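Local coordinates for protein nisin leader peptide-processing serine protease NisP (Lactococcus lactis subsp. lactis, PDB 4MZD) that probably cleaves the leader peptide from the nisin precursor as a subtilisin-like serine endopeptidase of the S8 family, this chain carrying its catalytic domain, at residues L121-G126 / S183-R188; N129-E134 / F176-S181. All coordinates share one frame; numbering follows the deposited sequence.

Contact 1 (L121-G126 / S183-R188); sequences LVPKGG and SEWVAR
The indole of W185 lies beneath the 121-126 loop, and P123 sits over one face of it. P123 CD stands 3.4 Å from the centroid of the six-membered ring and 21° off its normal, a CH-pi contact made over the face, while CG of the same proline follows close above CZ2 and CE2. The proline and indole side chains run at about a right angle to each other. W185 holds CG anti to its own carbonyl carbon (chi1 -42°), which sends the indole out from helix 183-195 and under the loop.

Apolar contacts extend this cover. V122 CG1 lies over W185 CZ3 on the same face, 4.0 Å away, and the CB atoms of L121 and W185 approach to 4.3 Å.

The backbone makes a separate contact at the far end of the ring, where G126 C comes within 3.6 Å of W185 CH2; a type II turn from P123 to G126, closed by the bond from G126 N to P123 O, brings it back there.

The polar part gathers on R188. Its NH2 donates to L121 O over 2.9 Å, using a carbonyl lone pair, though the N-H...O angle of 139° leaves the bond well bent. On the helix itself, E184 OE1 receives the same NH2, and R188 NE forms a salt bridge with E184 OE2 at 3.0 Å. L121 CD1 packs beside NH1.

The contact thus joins the loop after strand 117-120 to helix 183-195 of the subtilisin-like fold. E184 fixes the guanidinium, so that R188 satisfies the L121 carbonyl, whose O also lies over the W185 face.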
# COMPACT_ATOMS: atom_id res chain seq x y z
N LEU A 121 -6.47 -13.31 8.80
CA LEU A 121 -7.07 -12.58 9.92
C LEU A 121 -8.55 -12.29 9.69
O LEU A 121 -9.20 -11.67 10.53
CB LEU A 121 -6.32 -11.26 10.18
CG LEU A 121 -4.85 -11.30 10.63
CD1 LEU A 121 -4.66 -12.26 11.79
CD2 LEU A 121 -3.89 -11.65 9.48
N VAL A 122 -9.10 -12.71 8.55
CA VAL A 122 -10.51 -12.47 8.27
C VAL A 122 -11.34 -13.47 9.08
O VAL A 122 -11.18 -14.68 8.93
CB VAL A 122 -10.83 -12.62 6.77
CG1 VAL A 122 -12.31 -12.40 6.53
CG2 VAL A 122 -9.98 -11.66 5.95
N PRO A 123 -12.23 -12.98 9.95
CA PRO A 123 -13.00 -13.91 10.78
C PRO A 123 -14.05 -14.64 9.98
O PRO A 123 -14.38 -14.25 8.86
CB PRO A 123 -13.69 -12.99 11.80
CG PRO A 123 -13.83 -11.70 11.07
CD PRO A 123 -12.58 -11.57 10.23
N LYS A 124 -14.60 -15.71 10.56
CA LYS A 124 -15.73 -16.39 9.95
C LYS A 124 -16.84 -15.38 9.67
O LYS A 124 -17.17 -14.55 10.52
CB LYS A 124 -16.24 -17.49 10.88
CG LYS A 124 -17.35 -18.33 10.27
CD LYS A 124 -17.75 -19.46 11.18
CE LYS A 124 -18.80 -20.34 10.52
NZ LYS A 124 -19.24 -21.43 11.43
N GLY A 125 -17.40 -15.45 8.47
CA GLY A 125 -18.43 -14.51 8.07
C GLY A 125 -17.90 -13.23 7.45
O GLY A 125 -18.68 -12.42 6.94
N GLY A 126 -16.59 -13.03 7.49
CA GLY A 126 -15.99 -11.85 6.89
C GLY A 126 -16.46 -10.54 7.50
O GLY A 126 -16.64 -10.43 8.72
N SER A 183 -10.33 -2.43 11.31
CA SER A 183 -9.07 -2.08 11.94
C SER A 183 -8.62 -3.15 12.94
O SER A 183 -7.43 -3.36 13.12
CB SER A 183 -9.14 -0.71 12.62
OG SER A 183 -10.08 -0.72 13.68
N GLU A 184 -9.57 -3.82 13.59
CA GLU A 184 -9.19 -4.89 14.52
C GLU A 184 -8.38 -5.96 13.79
O GLU A 184 -7.41 -6.49 14.33
CB GLU A 184 -10.43 -5.50 15.19
CG GLU A 184 -10.13 -6.38 16.40
CD GLU A 184 -9.87 -7.84 16.05
OE1 GLU A 184 -10.20 -8.27 14.93
OE2 GLU A 184 -9.36 -8.57 16.93
N TRP A 185 -8.79 -6.29 12.57
CA TRP A 185 -8.09 -7.33 11.82
C TRP A 185 -6.73 -6.82 11.35
O TRP A 185 -5.73 -7.54 11.41
CB TRP A 185 -8.89 -7.80 10.60
CG TRP A 185 -10.36 -8.00 10.75
CD1 TRP A 185 -11.11 -8.00 11.90
CD2 TRP A 185 -11.27 -8.21 9.67
NE1 TRP A 185 -12.44 -8.21 11.58
CE2 TRP A 185 -12.56 -8.34 10.22
CE3 TRP A 185 -11.11 -8.32 8.28
CZ2 TRP A 185 -13.68 -8.55 9.43
CZ3 TRP A 185 -12.22 -8.53 7.50
CH2 TRP A 185 -13.50 -8.63 8.07
N VAL A 186 -6.70 -5.58 10.87
CA VAL A 186 -5.45 -4.99 10.39
C VAL A 186 -4.43 -4.87 11.52
O VAL A 186 -3.25 -5.19 11.33
CB VAL A 186 -5.70 -3.63 9.71
CG1 VAL A 186 -4.38 -2.98 9.31
CG2 VAL A 186 -6.60 -3.80 8.49
N ALA A 187 -4.88 -4.44 12.70
CA ALA A 187 -3.99 -4.33 13.85
C ALA A 187 -3.39 -5.69 14.22
O ALA A 187 -2.19 -5.79 14.48
CB ALA A 187 -4.70 -3.69 15.04
N ARG A 188 -4.22 -6.72 14.23
CA ARG A 188 -3.73 -8.07 14.48
C ARG A 188 -2.70 -8.49 13.43
O ARG A 188 -1.70 -9.14 13.73
CB ARG A 188 -4.88 -9.09 14.53
CG ARG A 188 -5.62 -9.11 15.86
CD ARG A 188 -6.63 -10.25 15.94
NE ARG A 188 -7.73 -10.10 15.00
CZ ARG A 188 -8.06 -10.99 14.07
NH1 ARG A 188 -7.37 -12.12 13.96
NH2 ARG A 188 -9.08 -10.76 13.25
O HOH W 1 -9.80 -14.22 12.64

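Contact 2 (N129-E134 / F176-S181)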
# COMPACT_ATOMS: atom_id res chain seq x y z
N ASN A 129 -20.34 -10.29 8.96
CA ASN A 129 -21.14 -11.45 8.56
C ASN A 129 -21.82 -11.36 7.21
O ASN A 129 -22.82 -12.03 6.97
CB ASN A 129 -22.14 -11.83 9.66
CG ASN A 129 -21.53 -12.73 10.70
OD1 ASN A 129 -20.97 -13.78 10.37
ND2 ASN A 129 -21.58 -12.30 11.95
N GLU A 130 -21.27 -10.54 6.32
CA GLU A 130 -21.81 -10.41 4.98
C GLU A 130 -21.20 -11.43 4.03
O GLU A 130 -21.61 -11.54 2.88
CB GLU A 130 -21.60 -8.98 4.48
CG GLU A 130 -22.22 -7.96 5.41
CD GLU A 130 -21.95 -6.53 5.02
OE1 GLU A 130 -21.38 -6.30 3.93
OE2 GLU A 130 -22.31 -5.63 5.81
N GLU A 131 -20.23 -12.19 4.53
CA GLU A 131 -19.48 -13.11 3.70
C GLU A 131 -19.51 -14.52 4.27
O GLU A 131 -18.55 -14.97 4.90
CB GLU A 131 -18.04 -12.63 3.56
CG GLU A 131 -17.93 -11.17 3.20
CD GLU A 131 -16.50 -10.75 2.99
OE1 GLU A 131 -15.94 -10.08 3.88
OE2 GLU A 131 -15.94 -11.09 1.93
N PRO A 132 -20.63 -15.23 4.06
CA PRO A 132 -20.78 -16.59 4.57
C PRO A 132 -19.70 -17.54 4.05
O PRO A 132 -19.46 -18.58 4.66
CB PRO A 132 -22.16 -17.01 4.06
CG PRO A 132 -22.47 -16.08 2.94
CD PRO A 132 -21.81 -14.79 3.30
N ASP A 133 -19.04 -17.18 2.95
CA ASP A 133 -17.98 -18.02 2.40
C ASP A 133 -16.68 -17.96 3.22
O ASP A 133 -15.86 -18.88 3.15
CB ASP A 133 -17.70 -17.64 0.94
CG ASP A 133 -18.77 -18.14 -0.01
OD1 ASP A 133 -19.47 -19.11 0.34
OD2 ASP A 133 -18.91 -17.56 -1.11
N GLU A 134 -16.50 -16.90 3.99
CA GLU A 134 -15.31 -16.77 4.83
C GLU A 134 -15.38 -17.70 6.04
O GLU A 134 -16.31 -17.62 6.85
CB GLU A 134 -15.13 -15.32 5.28
CG GLU A 134 -14.74 -14.40 4.15
CD GLU A 134 -13.38 -14.74 3.58
OE1 GLU A 134 -12.52 -15.23 4.33
OE2 GLU A 134 -13.19 -14.53 2.37
N PHE A 176 -8.73 -9.11 3.90
CA PHE A 176 -9.94 -8.92 3.11
C PHE A 176 -10.42 -10.27 2.60
O PHE A 176 -9.62 -11.14 2.25
CB PHE A 176 -9.70 -8.05 1.87
CG PHE A 176 -9.40 -6.61 2.17
CD1 PHE A 176 -10.42 -5.67 2.24
CD2 PHE A 176 -8.10 -6.20 2.38
CE1 PHE A 176 -10.14 -4.35 2.50
CE2 PHE A 176 -7.81 -4.88 2.66
CZ PHE A 176 -8.84 -3.95 2.71
N GLY A 177 -11.75 -10.40 2.53
CA GLY A 177 -12.39 -11.46 1.80
C GLY A 177 -12.67 -10.95 0.40
O GLY A 177 -11.79 -10.95 -0.46
N GLU A 178 -13.88 -10.47 0.17
CA GLU A 178 -14.22 -9.90 -1.13
C GLU A 178 -14.64 -8.44 -1.07
O GLU A 178 -14.90 -7.83 -2.11
CB GLU A 178 -15.30 -10.73 -1.81
CG GLU A 178 -14.82 -12.10 -2.21
CD GLU A 178 -15.89 -12.88 -2.92
OE1 GLU A 178 -16.91 -13.20 -2.28
OE2 GLU A 178 -15.72 -13.15 -4.13
N ASN A 179 -14.72 -7.86 0.12
CA ASN A 179 -15.14 -6.46 0.18
C ASN A 179 -14.34 -5.59 1.15
O ASN A 179 -13.26 -5.13 0.80
CB ASN A 179 -16.66 -6.32 0.38
CG ASN A 179 -17.14 -6.79 1.74
OD1 ASN A 179 -16.81 -7.89 2.18
ND2 ASN A 179 -17.92 -5.95 2.43
N LEU A 180 -14.88 -5.36 2.34
CA LEU A 180 -14.26 -4.43 3.29
C LEU A 180 -13.54 -5.17 4.42
O LEU A 180 -13.66 -6.38 4.59
CB LEU A 180 -15.31 -3.46 3.82
CG LEU A 180 -15.96 -2.59 2.74
CD1 LEU A 180 -17.21 -1.90 3.28
CD2 LEU A 180 -14.96 -1.57 2.20
N SER A 181 -12.78 -4.40 5.19
CA SER A 181 -12.01 -4.94 6.30
C SER A 181 -12.27 -4.10 7.56
O SER A 181 -13.07 -3.17 7.54
CB SER A 181 -10.53 -4.99 5.93
OG SER A 181 -9.73 -5.55 6.96
O HOH W 2 -13.86 -8.59 2.90
O HOH W 3 -17.29 -12.86 0.23
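The carboxylate of E131 reaches into the bend at G177-E178 and takes the backbone N-H of E178. The bond from E178 N to E131 OE2 is 2.8 Å long and nearly straight at 160°, and it uses the syn lone pair. Beyond CG the glutamate runs extended (chi2 -176°), which carries the acid from its loop to the opposite backbone.

Packing is close around G177. E134 OE2 lies 3.2 Å from G177 CA and E131 OE2 also approaches that carbon, so the two carboxylates close over the backbone there. The charge of E134 is met outside the two segments, by salt bridges to K144 and R174. A water completes the inner side: it lies 2.7 Å from E131 OE1 and accepts from G177 N and N179 N. F127 N also donates to E131 OE1. G177 lies about 10 Å from the side chains of D100 and H147, the predicted charge-relay residues.

Toward solvent the contact thins out. There the E130 and N179 side chains merely cross at about a right angle. A second water links E131 OE2 to E178 OE1, the latter 2.6 Å from it, and so stands between two acids.

With N-H donors and water gathered about it, the buried E131 carboxylate is probably stabilised as an anion, and as such it pins together two surface loops of the subtilisin-like domain.

Overall arrangement
From the N terminus, the chain leaves strand 117-120 into 121-126 and 129-134, runs through helix 147-156 and strand 169-174, and returns by way of 176-181 to helix 183-195. Contact 2 closes the inner loop between 129-134 and 176-181; contact 1 closes the wider one that encloses it, so the two nest without crossing. Their centres are 10 Å apart, and they join directly through G125, whose O and N probably hydrogen-bond to E131 N and E134 O. V122 CG2 also packs against F176 N. Together they tie the loops that follow two paired parallel strands to the start of helix 183-195.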